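Local coordinates for DUF4973 domain-containing protein (Bacteroides thetaiotaomicron, PDB 4QNI), which is of unknown function but probably serves this gut bacterium as an auxiliary nutrient-binding lipoprotein built of two domains, at residues 26-34 with 43-51; 96-107 with 120-128. All coordinates share one frame; numbering follows the deposited sequence.

Contact 1 (26-34 with 43-51)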
ATOM      1  N   ASN A  26      15.865  -8.109  12.386  1.00 41.81           N
ATOM      2  CA  ASN A  26      16.232  -8.046  13.781  1.00 40.52           C
ATOM      3  C   ASN A  26      16.104  -9.436  14.384  1.00 46.16           C
ATOM      4  O   ASN A  26      15.062 -10.064  14.277  1.00 47.76           O
ATOM      5  CB  ASN A  26      15.362  -7.007  14.504  1.00 40.40           C
ATOM      6  CG  ASN A  26      15.763  -5.557  14.270  1.00 61.14           C
ATOM      7  OD1 ASN A  26      16.797  -5.223  13.691  1.00 54.39           O
ATOM      8  ND2 ASN A  26      14.947  -4.639  14.732  1.00 58.17           N
ATOM      9  N   ILE A  27      17.191  -9.941  14.966  1.00 42.50           N
ATOM     10  CA  ILE A  27      17.275 -11.273  15.549  1.00 42.44           C
ATOM     11  C   ILE A  27      17.700 -11.128  17.002  1.00 44.65           C
ATOM     12  O   ILE A  27      18.756 -10.549  17.284  1.00 44.18           O
ATOM     13  CB  ILE A  27      18.297 -12.103  14.718  1.00 46.37           C
ATOM     14  CG1 ILE A  27      17.832 -12.365  13.271  1.00 47.22           C
ATOM     15  CG2 ILE A  27      18.743 -13.365  15.413  1.00 49.60           C
ATOM     16  CD1 ILE A  27      16.540 -12.990  13.106  1.00 47.54           C
ATOM     17  N   TYR A  28      16.924 -11.703  17.906  1.00 38.77           N
ATOM     18  CA  TYR A  28      17.183 -11.648  19.332  1.00 38.74           C
ATOM     19  C   TYR A  28      17.739 -12.983  19.767  1.00 41.68           C
ATOM     20  O   TYR A  28      17.134 -14.034  19.542  1.00 42.12           O
ATOM     21  CB  TYR A  28      15.898 -11.250  20.096  1.00 41.38           C
ATOM     22  CG  TYR A  28      15.589  -9.770  19.977  1.00 44.33           C
ATOM     23  CD1 TYR A  28      16.054  -8.860  20.929  1.00 47.81           C
ATOM     24  CD2 TYR A  28      14.852  -9.271  18.898  1.00 44.06           C
ATOM     25  CE1 TYR A  28      15.793  -7.492  20.813  1.00 50.42           C
ATOM     26  CE2 TYR A  28      14.571  -7.908  18.782  1.00 44.60           C
ATOM     27  CZ  TYR A  28      15.062  -7.019  19.730  1.00 58.88           C
ATOM     28  OH  TYR A  28      14.811  -5.665  19.638  1.00 68.44           O
ATOM     29  N   VAL A  29      18.937 -12.932  20.333  1.00 37.09           N
ATOM     30  CA  VAL A  29      19.735 -14.087  20.746  1.00 36.52           C
ATOM     31  C   VAL A  29      20.037 -13.952  22.252  1.00 38.85           C
ATOM     32  O   VAL A  29      20.498 -12.892  22.654  1.00 37.13           O
ATOM     33  CB  VAL A  29      21.063 -14.186  19.916  1.00 38.20           C
ATOM     34  CG1 VAL A  29      21.796 -15.487  20.205  1.00 38.57           C
ATOM     35  CG2 VAL A  29      20.835 -14.005  18.420  1.00 37.21           C
ATOM     36  N   PRO A  30      19.798 -14.961  23.112  1.00 36.40           N
ATOM     37  CA  PRO A  30      20.124 -14.763  24.537  1.00 36.84           C
ATOM     38  C   PRO A  30      21.614 -14.507  24.677  1.00 39.85           C
ATOM     39  O   PRO A  30      22.385 -15.122  23.945  1.00 38.09           O
ATOM     40  CB  PRO A  30      19.683 -16.069  25.222  1.00 39.57           C
ATOM     41  CG  PRO A  30      19.478 -17.026  24.161  1.00 44.68           C
ATOM     42  CD  PRO A  30      19.248 -16.304  22.855  1.00 38.93           C
ATOM     43  N   TYR A  31      22.013 -13.542  25.545  1.00 35.89           N
ATOM     44  CA  TYR A  31      23.425 -13.210  25.746  1.00 34.69           C
ATOM     45  C   TYR A  31      24.167 -14.481  26.176  1.00 41.10           C
ATOM     46  O   TYR A  31      25.244 -14.770  25.660  1.00 42.37           O
ATOM     47  CB  TYR A  31      23.582 -12.067  26.739  1.00 33.15           C
ATOM     48  CG  TYR A  31      25.017 -11.835  27.153  1.00 33.19           C
ATOM     49  CD1 TYR A  31      25.894 -11.125  26.335  1.00 33.49           C
ATOM     50  CD2 TYR A  31      25.500 -12.318  28.370  1.00 33.86           C
ATOM     51  CE1 TYR A  31      27.225 -10.921  26.705  1.00 31.05           C
ATOM     52  CE2 TYR A  31      26.824 -12.116  28.751  1.00 34.64           C
ATOM     53  CZ  TYR A  31      27.682 -11.412  27.916  1.00 37.93           C
ATOM     54  OH  TYR A  31      28.984 -11.180  28.290  1.00 36.87           O
ATOM     55  N   SER A  32      23.540 -15.261  27.053  1.00 37.63           N
ATOM     56  CA  SER A  32      24.004 -16.552  27.514  1.00 39.58           C
ATOM     57  C   SER A  32      22.945 -17.615  27.233  1.00 45.37           C
ATOM     58  O   SER A  32      21.782 -17.444  27.581  1.00 44.32           O
ATOM     59  CB  SER A  32      24.331 -16.522  29.010  1.00 42.36           C
ATOM     60  OG  SER A  32      25.469 -15.735  29.296  1.00 46.83           O
ATOM     61  N   ARG A  33      23.344 -18.695  26.592  1.00 47.05           N
ATOM     62  CA  ARG A  33      22.478 -19.845  26.360  1.00 49.44           C
ATOM     63  C   ARG A  33      22.591 -20.788  27.558  1.00 58.06           C
ATOM     64  O   ARG A  33      23.686 -21.249  27.901  1.00 58.25           O
ATOM     65  CB  ARG A  33      22.850 -20.565  25.046  1.00 49.50           C
ATOM     66  CG  ARG A  33      21.944 -21.743  24.705  1.00 49.46           C
ATOM     67  CD  ARG A  33      20.526 -21.294  24.386  1.00 37.90           C
ATOM     68  NE  ARG A  33      20.449 -20.564  23.120  1.00 43.41           N
ATOM     69  CZ  ARG A  33      19.317 -20.107  22.597  1.00 62.36           C
ATOM     70  NH1 ARG A  33      18.172 -20.218  23.269  1.00 53.43           N
ATOM     71  NH2 ARG A  33      19.325 -19.488  21.424  1.00 50.99           N
ATOM     72  N   HIS A  34      21.472 -21.049  28.208  1.00 58.00           N
ATOM     73  CA  HIS A  34      21.448 -21.963  29.343  1.00 60.71           C
ATOM     74  C   HIS A  34      20.161 -22.738  29.348  1.00 64.81           C
ATOM     75  O   HIS A  34      19.260 -22.435  28.566  1.00 61.66           O
ATOM     76  CB  HIS A  34      21.693 -21.287  30.726  1.00 62.73           C
ATOM     77  CG  HIS A  34      21.119 -19.924  30.889  1.00 65.69           C
ATOM     78  ND1 HIS A  34      19.795 -19.656  30.585  1.00 67.65           N
ATOM     79  CD2 HIS A  34      21.725 -18.781  31.288  1.00 67.09           C
ATOM     80  CE1 HIS A  34      19.653 -18.350  30.752  1.00 66.21           C
ATOM     81  NE2 HIS A  34      20.785 -17.786  31.189  1.00 66.16           N
ATOM     82  N   GLY A  43      29.065 -23.033  26.658  1.00 63.57           N
ATOM     83  CA  GLY A  43      30.427 -22.841  27.151  1.00 64.42           C
ATOM     84  C   GLY A  43      30.625 -21.785  28.222  1.00 68.35           C
ATOM     85  O   GLY A  43      31.754 -21.592  28.691  1.00 70.29           O
ATOM     86  N   GLY A  44      29.549 -21.099  28.600  1.00 60.90           N
ATOM     87  CA  GLY A  44      29.618 -20.078  29.629  1.00 58.58           C
ATOM     88  C   GLY A  44      28.903 -18.791  29.289  1.00 58.15           C
ATOM     89  O   GLY A  44      28.153 -18.693  28.320  1.00 56.61           O
ATOM     90  N   GLU A  45      29.118 -17.825  30.155  1.00 52.47           N
ATOM     91  CA  GLU A  45      28.644 -16.446  30.173  1.00 48.80           C
ATOM     92  C   GLU A  45      29.011 -15.796  28.820  1.00 49.07           C
ATOM     93  O   GLU A  45      30.155 -15.908  28.371  1.00 49.92           O
ATOM     94  CB  GLU A  45      29.360 -15.806  31.387  1.00 50.27           C
ATOM     95  CG  GLU A  45      29.283 -14.323  31.587  1.00 56.98           C
ATOM     96  CD  GLU A  45      30.127 -13.448  30.682  1.00 60.29           C
ATOM     97  OE1 GLU A  45      31.277 -13.803  30.341  1.00 43.89           O
ATOM     98  OE2 GLU A  45      29.609 -12.378  30.309  1.00 54.42           O
ATOM     99  N   GLY A  46      28.030 -15.215  28.149  1.00 41.97           N
ATOM    100  CA  GLY A  46      28.250 -14.572  26.857  1.00 40.79           C
ATOM    101  C   GLY A  46      28.388 -15.481  25.650  1.00 44.38           C
ATOM    102  O   GLY A  46      28.638 -14.984  24.545  1.00 43.81           O
ATOM    103  N   ARG A  47      28.271 -16.822  25.855  1.00 40.46           N
ATOM    104  CA  ARG A  47      28.317 -17.825  24.801  1.00 40.20           C
ATOM    105  C   ARG A  47      26.922 -18.238  24.512  1.00 45.19           C
ATOM    106  O   ARG A  47      26.154 -18.554  25.424  1.00 46.64           O
ATOM    107  CB  ARG A  47      29.196 -19.032  25.149  1.00 39.46           C
ATOM    108  CG  ARG A  47      30.621 -18.943  24.611  1.00 38.30           C
ATOM    109  CD  ARG A  47      31.368 -17.665  25.035  1.00 42.14           C
ATOM    110  NE  ARG A  47      31.418 -17.490  26.491  1.00 46.24           N
ATOM    111  CZ  ARG A  47      32.318 -18.060  27.292  1.00 59.67           C
ATOM    112  NH1 ARG A  47      33.272 -18.830  26.789  1.00 46.44           N
ATOM    113  NH2 ARG A  47      32.284 -17.841  28.597  1.00 52.16           N
ATOM    114  N   SER A  48      26.566 -18.202  23.244  1.00 39.49           N
ATOM    115  CA  SER A  48      25.202 -18.489  22.850  1.00 38.49           C
ATOM    116  C   SER A  48      25.124 -19.059  21.433  1.00 43.45           C
ATOM    117  O   SER A  48      26.159 -19.373  20.821  1.00 43.65           O
ATOM    118  CB  SER A  48      24.387 -17.209  22.944  1.00 36.72           C
ATOM    119  OG  SER A  48      23.007 -17.505  22.938  1.00 43.69           O
ATOM    120  N   ASN A  49      23.889 -19.204  20.920  1.00 39.64           N
ATOM    121  CA  ASN A  49      23.658 -19.736  19.582  1.00 39.85           C
ATOM    122  C   ASN A  49      22.326 -19.294  19.068  1.00 43.80           C
ATOM    123  O   ASN A  49      21.486 -18.850  19.835  1.00 43.86           O
ATOM    124  CB  ASN A  49      23.752 -21.281  19.553  1.00 40.38           C
ATOM    125  CG  ASN A  49      22.579 -21.979  20.195  1.00 58.79           C
ATOM    126  OD1 ASN A  49      22.517 -22.121  21.398  1.00 55.66           O
ATOM    127  ND2 ASN A  49      21.599 -22.390  19.411  1.00 55.20           N
ATOM    128  N   TYR A  50      22.114 -19.463  17.770  1.00 41.15           N
ATOM    129  CA  TYR A  50      20.847 -19.168  17.134  1.00 40.74           C
ATOM    130  C   TYR A  50      20.652 -20.105  15.954  1.00 44.08           C
ATOM    131  O   TYR A  50      21.509 -20.171  15.077  1.00 42.67           O
ATOM    132  CB  TYR A  50      20.773 -17.698  16.698  1.00 40.57           C
ATOM    133  CG  TYR A  50      19.390 -17.291  16.243  1.00 44.30           C
ATOM    134  CD1 TYR A  50      18.441 -16.831  17.156  1.00 46.76           C
ATOM    135  CD2 TYR A  50      19.027 -17.356  14.901  1.00 45.35           C
ATOM    136  CE1 TYR A  50      17.168 -16.456  16.749  1.00 46.69           C
ATOM    137  CE2 TYR A  50      17.754 -16.975  14.478  1.00 47.50           C
ATOM    138  CZ  TYR A  50      16.826 -16.528  15.409  1.00 54.95           C
ATOM    139  OH  TYR A  50      15.569 -16.143  15.022  1.00 53.67           O
ATOM    140  N   GLN A  51      19.518 -20.808  15.930  1.00 41.63           N
ATOM    141  CA  GLN A  51      19.157 -21.743  14.872  1.00 42.47           C
ATOM    142  C   GLN A  51      18.376 -20.988  13.776  1.00 46.98           C
ATOM    143  O   GLN A  51      17.221 -20.605  13.965  1.00 46.92           O
ATOM    144  CB  GLN A  51      18.370 -22.906  15.459  1.00 45.09           C
ATOM    145  CG  GLN A  51      19.226 -23.789  16.350  1.00 57.02           C
ATOM    146  CD  GLN A  51      19.589 -25.064  15.653  1.00 88.59           C
ATOM    147  OE1 GLN A  51      20.603 -25.158  14.950  1.00 87.92           O
ATOM    148  NE2 GLN A  51      18.757 -26.076  15.823  1.00 83.03           N
TER
HETATM  149  O   HOH W   1      14.553 -13.534  16.978  1.00 55.18           O
HETATM  150  O   HOH W   2      26.298 -20.670  27.439  1.00 48.05           O
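I27 and Y50 meet at about a right angle, CG2 of I27 standing over the centre of the Y50 ring, 3.6 Å from its centroid, while V29 CG2 approaches the same ring obliquely. Beyond this apolar end the contact turns polar. S48 OG donates to P30 O at 2.7 Å, and R33 N gives a nearly straight bond (172°) to R47 O. The R33 side chain leaves with CG anti to the backbone N (chi1 -177°) and then bends twice, which brings the edge of the guanidinium against N49: NH2 reaches N49 O at 2.8 Å from above the carbonyl plane, and NE makes a weak bond to N49 OD1. P30 CG covers one face of this guanidinium.

At the far end G46, in the type II turn from G44 to R47, lays its CA over one face of the Y31 ring and sends its N-H to S32 OG at 2.9 Å. R47 steadies the turn, with NE and NH2 both on E45 O. S32 OG is also hydrogen-bonded to E213.

Strand 26-30 hydrogen-bonds to strand 160-168, whereas 47-51 belongs to the sheet of strand 118-126; F125 of that strand touches V29 and Y50 where the two sheets pack.

Contact 2 (96-107 with 120-128)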
HETATM    1  N   MSE A  96      29.760  -7.865  11.543  1.00 42.05           N
HETATM    2  CA  MSE A  96      30.067  -8.850  12.579  1.00 41.69           C
HETATM    3  C   MSE A  96      30.809 -10.062  12.051  1.00 45.88           C
HETATM    4  O   MSE A  96      31.508 -10.715  12.829  1.00 45.70           O
HETATM    5  CB  MSE A  96      28.759  -9.324  13.186  1.00 42.97           C
HETATM    6  CG  MSE A  96      28.885  -9.755  14.593  1.00 49.80           C
HETATM    7 SE   MSE A  96      27.123 -10.285  15.121  0.75 55.68          SE
HETATM    8  CE  MSE A  96      27.436 -10.249  16.979  1.00 52.15           C
ATOM      9  N   GLY A  97      30.611 -10.384  10.768  1.00 42.78           N
ATOM     10  CA  GLY A  97      31.257 -11.522  10.121  1.00 43.38           C
ATOM     11  C   GLY A  97      32.581 -11.221   9.440  1.00 48.65           C
ATOM     12  O   GLY A  97      33.146 -12.094   8.779  1.00 49.90           O
ATOM     13  N   ALA A  98      33.116 -10.000   9.627  1.00 45.33           N
ATOM     14  CA  ALA A  98      34.387  -9.599   9.020  1.00 45.68           C
ATOM     15  C   ALA A  98      35.557 -10.459   9.521  1.00 48.64           C
ATOM     16  O   ALA A  98      35.495 -11.032  10.618  1.00 47.51           O
ATOM     17  CB  ALA A  98      34.663  -8.119   9.279  1.00 46.26           C
ATOM     18  N   GLU A  99      36.606 -10.558   8.676  1.00 45.74           N
ATOM     19  CA  GLU A  99      37.843 -11.305   8.892  1.00 46.43           C
ATOM     20  C   GLU A  99      38.473 -10.961  10.227  1.00 49.66           C
ATOM     21  O   GLU A  99      38.739  -9.784  10.487  1.00 50.45           O
ATOM     22  CB  GLU A  99      38.841 -10.988   7.754  1.00 49.19           C
ATOM     23  CG  GLU A  99      40.124 -11.814   7.741  1.00 61.67           C
ATOM     24  CD  GLU A  99      39.940 -13.315   7.616  1.00 79.80           C
ATOM     25  OE1 GLU A  99      39.071 -13.757   6.827  1.00 84.09           O
ATOM     26  OE2 GLU A  99      40.635 -14.045   8.355  1.00 64.71           O
ATOM     27  N   GLY A 100      38.676 -11.982  11.059  1.00 45.10           N
ATOM     28  CA  GLY A 100      39.315 -11.850  12.365  1.00 45.31           C
ATOM     29  C   GLY A 100      38.406 -11.673  13.562  1.00 49.61           C
ATOM     30  O   GLY A 100      38.874 -11.803  14.699  1.00 49.82           O
ATOM     31  N   LEU A 101      37.120 -11.303  13.335  1.00 46.15           N
ATOM     32  CA  LEU A 101      36.174 -11.105  14.452  1.00 45.57           C
ATOM     33  C   LEU A 101      35.811 -12.455  15.027  1.00 52.66           C
ATOM     34  O   LEU A 101      35.805 -13.470  14.322  1.00 54.58           O
ATOM     35  CB  LEU A 101      34.910 -10.313  14.049  1.00 43.75           C
ATOM     36  CG  LEU A 101      35.135  -8.868  13.568  1.00 48.27           C
ATOM     37  CD1 LEU A 101      33.848  -8.182  13.279  1.00 45.59           C
ATOM     38  CD2 LEU A 101      35.836  -8.047  14.600  1.00 52.61           C
ATOM     39  N   ALA A 102      35.590 -12.488  16.304  1.00 50.37           N
ATOM     40  CA  ALA A 102      35.295 -13.750  16.956  1.00 51.04           C
ATOM     41  C   ALA A 102      33.933 -13.689  17.662  1.00 48.16           C
ATOM     42  O   ALA A 102      33.716 -14.368  18.662  1.00 44.22           O
ATOM     43  CB  ALA A 102      36.416 -14.090  17.935  1.00 53.69           C
ATOM     44  N   TYR A 103      33.001 -12.898  17.085  1.00 42.39           N
ATOM     45  CA  TYR A 103      31.670 -12.745  17.633  1.00 40.49           C
ATOM     46  C   TYR A 103      30.767 -13.844  17.165  1.00 43.68           C
ATOM     47  O   TYR A 103      29.973 -14.334  17.946  1.00 44.10           O
ATOM     48  CB  TYR A 103      31.082 -11.385  17.253  1.00 40.03           C
ATOM     49  CG  TYR A 103      31.722 -10.215  17.965  1.00 39.77           C
ATOM     50  CD1 TYR A 103      31.931 -10.239  19.342  1.00 40.36           C
ATOM     51  CD2 TYR A 103      32.099  -9.068  17.266  1.00 40.33           C
ATOM     52  CE1 TYR A 103      32.511  -9.160  20.004  1.00 40.93           C
ATOM     53  CE2 TYR A 103      32.651  -7.969  17.925  1.00 41.24           C
ATOM     54  CZ  TYR A 103      32.847  -8.017  19.295  1.00 46.47           C
ATOM     55  OH  TYR A 103      33.423  -6.957  19.947  1.00 49.53           O
ATOM     56  N   ALA A 104      30.913 -14.259  15.906  1.00 39.88           N
ATOM     57  CA  ALA A 104      30.035 -15.223  15.295  1.00 39.12           C
ATOM     58  C   ALA A 104      30.754 -16.238  14.435  1.00 44.79           C
ATOM     59  O   ALA A 104      31.701 -15.907  13.730  1.00 44.98           O
ATOM     60  CB  ALA A 104      29.038 -14.476  14.425  1.00 39.05           C
ATOM     61  N   SER A 105      30.237 -17.455  14.434  1.00 41.73           N
ATOM     62  CA  SER A 105      30.664 -18.529  13.559  1.00 42.76           C
ATOM     63  C   SER A 105      29.408 -19.278  13.082  1.00 49.25           C
ATOM     64  O   SER A 105      28.359 -19.224  13.741  1.00 49.16           O
ATOM     65  CB  SER A 105      31.646 -19.456  14.260  1.00 46.65           C
ATOM     66  OG  SER A 105      30.989 -20.151  15.302  1.00 64.98           O
ATOM     67  N   TYR A 106      29.509 -19.950  11.942  1.00 46.34           N
ATOM     68  CA  TYR A 106      28.421 -20.730  11.355  1.00 47.33           C
ATOM     69  C   TYR A 106      29.004 -21.734  10.337  1.00 52.99           C
ATOM     70  O   TYR A 106      30.068 -21.465   9.751  1.00 51.07           O
ATOM     71  CB  TYR A 106      27.346 -19.811  10.679  1.00 47.85           C
ATOM     72  CG  TYR A 106      27.933 -18.796   9.717  1.00 49.05           C
ATOM     73  CD1 TYR A 106      28.407 -17.571  10.172  1.00 50.79           C
ATOM     74  CD2 TYR A 106      28.069 -19.085   8.361  1.00 49.29           C
ATOM     75  CE1 TYR A 106      29.052 -16.682   9.313  1.00 52.06           C
ATOM     76  CE2 TYR A 106      28.684 -18.190   7.485  1.00 48.93           C
ATOM     77  CZ  TYR A 106      29.185 -16.996   7.970  1.00 57.35           C
ATOM     78  OH  TYR A 106      29.806 -16.113   7.123  1.00 61.09           O
ATOM     79  N   PRO A 107      28.328 -22.872  10.068  1.00 50.24           N
ATOM     80  CA  PRO A 107      28.847 -23.760   9.020  1.00 51.45           C
ATOM     81  C   PRO A 107      28.716 -23.095   7.657  1.00 55.63           C
ATOM     82  O   PRO A 107      27.798 -22.300   7.453  1.00 53.89           O
ATOM     83  CB  PRO A 107      27.980 -25.013   9.124  1.00 54.03           C
ATOM     84  CG  PRO A 107      26.771 -24.604   9.852  1.00 57.54           C
ATOM     85  CD  PRO A 107      27.057 -23.365  10.635  1.00 51.55           C
ATOM     86  N   LEU A 120      18.270 -26.075   9.630  1.00 49.49           N
ATOM     87  CA  LEU A 120      18.568 -25.013  10.576  1.00 46.27           C
ATOM     88  C   LEU A 120      20.042 -24.759  10.574  1.00 50.27           C
ATOM     89  O   LEU A 120      20.824 -25.678  10.784  1.00 50.76           O
ATOM     90  CB  LEU A 120      18.060 -25.350  11.973  1.00 45.96           C
ATOM     91  CG  LEU A 120      16.553 -25.516  12.114  1.00 50.86           C
ATOM     92  CD1 LEU A 120      16.215 -26.330  13.355  1.00 50.97           C
ATOM     93  CD2 LEU A 120      15.858 -24.168  12.174  1.00 53.19           C
ATOM     94  N   LEU A 121      20.429 -23.526  10.256  1.00 46.21           N
ATOM     95  CA  LEU A 121      21.821 -23.112  10.252  1.00 44.82           C
ATOM     96  C   LEU A 121      22.175 -22.669  11.684  1.00 46.29           C
ATOM     97  O   LEU A 121      21.637 -21.669  12.161  1.00 43.97           O
ATOM     98  CB  LEU A 121      22.035 -21.989   9.217  1.00 43.51           C
ATOM     99  CG  LEU A 121      23.486 -21.556   9.016  1.00 46.67           C
ATOM    100  CD1 LEU A 121      24.226 -22.522   8.128  1.00 46.20           C
ATOM    101  CD2 LEU A 121      23.557 -20.174   8.455  1.00 47.72           C
ATOM    102  N   ASP A 122      23.027 -23.434  12.380  1.00 43.46           N
ATOM    103  CA  ASP A 122      23.366 -23.132  13.770  1.00 43.67           C
ATOM    104  C   ASP A 122      24.430 -22.036  13.895  1.00 47.13           C
ATOM    105  O   ASP A 122      25.626 -22.288  13.772  1.00 49.25           O
ATOM    106  CB  ASP A 122      23.809 -24.406  14.532  1.00 47.56           C
ATOM    107  CG  ASP A 122      23.811 -24.269  16.065  1.00 69.55           C
ATOM    108  OD1 ASP A 122      23.216 -23.273  16.596  1.00 65.02           O
ATOM    109  OD2 ASP A 122      24.355 -25.176  16.738  1.00 87.53           O
ATOM    110  N   LEU A 123      23.997 -20.822  14.191  1.00 40.83           N
ATOM    111  CA  LEU A 123      24.924 -19.703  14.378  1.00 38.59           C
ATOM    112  C   LEU A 123      25.463 -19.761  15.807  1.00 41.01           C
ATOM    113  O   LEU A 123      24.648 -19.876  16.722  1.00 40.10           O
ATOM    114  CB  LEU A 123      24.186 -18.354  14.140  1.00 36.75           C
ATOM    115  CG  LEU A 123      23.323 -18.204  12.893  1.00 38.75           C
ATOM    116  CD1 LEU A 123      22.559 -16.864  12.917  1.00 35.58           C
ATOM    117  CD2 LEU A 123      24.169 -18.331  11.620  1.00 41.09           C
ATOM    118  N   LYS A 124      26.805 -19.702  16.012  1.00 36.74           N
ATOM    119  CA  LYS A 124      27.388 -19.710  17.357  1.00 35.82           C
ATOM    120  C   LYS A 124      27.880 -18.319  17.650  1.00 40.64           C
ATOM    121  O   LYS A 124      28.363 -17.641  16.744  1.00 40.84           O
ATOM    122  CB  LYS A 124      28.490 -20.754  17.533  1.00 38.85           C
ATOM    123  CG  LYS A 124      28.081 -22.195  17.176  1.00 46.65           C
ATOM    124  CD  LYS A 124      27.059 -22.814  18.136  1.00 53.16           C
ATOM    125  CE  LYS A 124      27.241 -24.317  18.190  1.00 63.21           C
ATOM    126  NZ  LYS A 124      26.100 -24.996  18.854  1.00 73.15           N
ATOM    127  N   PHE A 125      27.691 -17.860  18.885  1.00 36.98           N
ATOM    128  CA  PHE A 125      28.044 -16.506  19.250  1.00 36.46           C
ATOM    129  C   PHE A 125      28.855 -16.436  20.524  1.00 42.88           C
ATOM    130  O   PHE A 125      28.644 -17.202  21.465  1.00 40.31           O
ATOM    131  CB  PHE A 125      26.788 -15.634  19.439  1.00 36.78           C
ATOM    132  CG  PHE A 125      25.978 -15.409  18.195  1.00 37.06           C
ATOM    133  CD1 PHE A 125      26.339 -14.426  17.281  1.00 37.07           C
ATOM    134  CD2 PHE A 125      24.819 -16.143  17.960  1.00 38.25           C
ATOM    135  CE1 PHE A 125      25.567 -14.193  16.145  1.00 36.72           C
ATOM    136  CE2 PHE A 125      24.045 -15.909  16.817  1.00 39.24           C
ATOM    137  CZ  PHE A 125      24.446 -14.966  15.900  1.00 36.82           C
ATOM    138  N   ASP A 126      29.762 -15.451  20.542  1.00 41.01           N
ATOM    139  CA  ASP A 126      30.598 -15.093  21.670  1.00 40.68           C
ATOM    140  C   ASP A 126      30.441 -13.597  21.804  1.00 42.53           C
ATOM    141  O   ASP A 126      31.047 -12.836  21.041  1.00 41.37           O
ATOM    142  CB  ASP A 126      32.057 -15.538  21.483  1.00 42.84           C
ATOM    143  CG  ASP A 126      32.883 -15.387  22.748  1.00 48.76           C
ATOM    144  OD1 ASP A 126      32.377 -14.789  23.724  1.00 48.18           O
ATOM    145  OD2 ASP A 126      34.025 -15.880  22.771  1.00 56.54           O
ATOM    146  N   PHE A 127      29.523 -13.190  22.695  1.00 36.80           N
ATOM    147  CA  PHE A 127      29.160 -11.800  22.891  1.00 34.90           C
ATOM    148  C   PHE A 127      29.997 -11.125  23.973  1.00 41.60           C
ATOM    149  O   PHE A 127      29.816  -9.939  24.233  1.00 42.31           O
ATOM    150  CB  PHE A 127      27.679 -11.690  23.219  1.00 35.65           C
ATOM    151  CG  PHE A 127      26.667 -12.174  22.189  1.00 36.53           C
ATOM    152  CD1 PHE A 127      26.678 -11.673  20.887  1.00 38.15           C
ATOM    153  CD2 PHE A 127      25.627 -13.034  22.557  1.00 37.30           C
ATOM    154  CE1 PHE A 127      25.711 -12.076  19.956  1.00 38.97           C
ATOM    155  CE2 PHE A 127      24.652 -13.423  21.628  1.00 40.13           C
ATOM    156  CZ  PHE A 127      24.687 -12.926  20.342  1.00 38.05           C
ATOM    157  N   ARG A 128      30.920 -11.852  24.591  1.00 40.26           N
ATOM    158  CA  ARG A 128      31.783 -11.280  25.624  1.00 41.15           C
ATOM    159  C   ARG A 128      32.495 -10.012  25.134  1.00 45.31           C
ATOM    160  O   ARG A 128      33.157 -10.014  24.094  1.00 45.65           O
ATOM    161  CB  ARG A 128      32.800 -12.313  26.094  1.00 39.99           C
ATOM    162  CG  ARG A 128      32.134 -13.354  26.979  1.00 44.01           C
ATOM    163  CD  ARG A 128      33.101 -14.412  27.416  1.00 40.42           C
ATOM    164  NE  ARG A 128      33.728 -15.093  26.287  1.00 47.72           N
ATOM    165  CZ  ARG A 128      34.799 -15.872  26.379  1.00 61.64           C
ATOM    166  NH1 ARG A 128      35.387 -16.068  27.554  1.00 55.24           N
ATOM    167  NH2 ARG A 128      35.282 -16.471  25.303  1.00 49.02           N
TER
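A104 and S105 form a short edge strand, pairing antiparallel with F125 and K124 at the border of a three-stranded sheet. S105 and K124 are the hydrogen-bonded pair: K124 N reaches S105 O at 2.8 Å, and S105 N reaches K124 O at 3.0 Å. A104 and F125 form the adjoining non-hydrogen-bonded pair, with A104 CB 3.9 Å from F125 CE1. One residue further on, D126 N donates to Y103 O at 2.8 Å, and the Y103 ring turns its edge to D126 O, with CD1 close to that oxygen.

The two sides of the sheet differ. On the side of A104 and F125, Y106 CB packs on L123 CD2 at 3.6 Å, and selenomethionine M96, with CG anti to the backbone N (chi1 -151°) and the chain extended beyond, brings CE to the edge of the F127 ring. On the side of S105 and K124, S105 OG lies 3.4 Å from K124 CB, and K124 NZ forms salt bridges with D122 and E42.

D126 holds R128 side-on, NE to OD1 and NH2 to OD2, each bond 174° at the hydrogen. An alanine here would remove both carboxylate oxygens and would probably set the R128 guanidinium free to turn, its charge without this mate and close to R47.

Pairing of this kind, with an apolar inner side and a polar outer one, is consistent with the sandwich of an E-set-like domain.

Contacts 1 and 2 lie side by side, their centres about 11 Å apart, and share one sheet: strand 47-56, used by contact 1, is the neighbour of strand 118-126, used by contact 2, with probable hydrogen bonds from L123 N to Y50 O and from F127 N to G46 O. Both are partly buried, but contact 1 has no exposed residue among those that touch, and contact 2 has three. Contact 1 bridges two sheets mostly through side chains and their bonds to backbone, with one main-chain bond; contact 2 adds an edge strand within a sheet, chiefly by backbone pairing. R47 of contact 1 lies near D126 and R128 of contact 2, its ion pair with D126 long and weak.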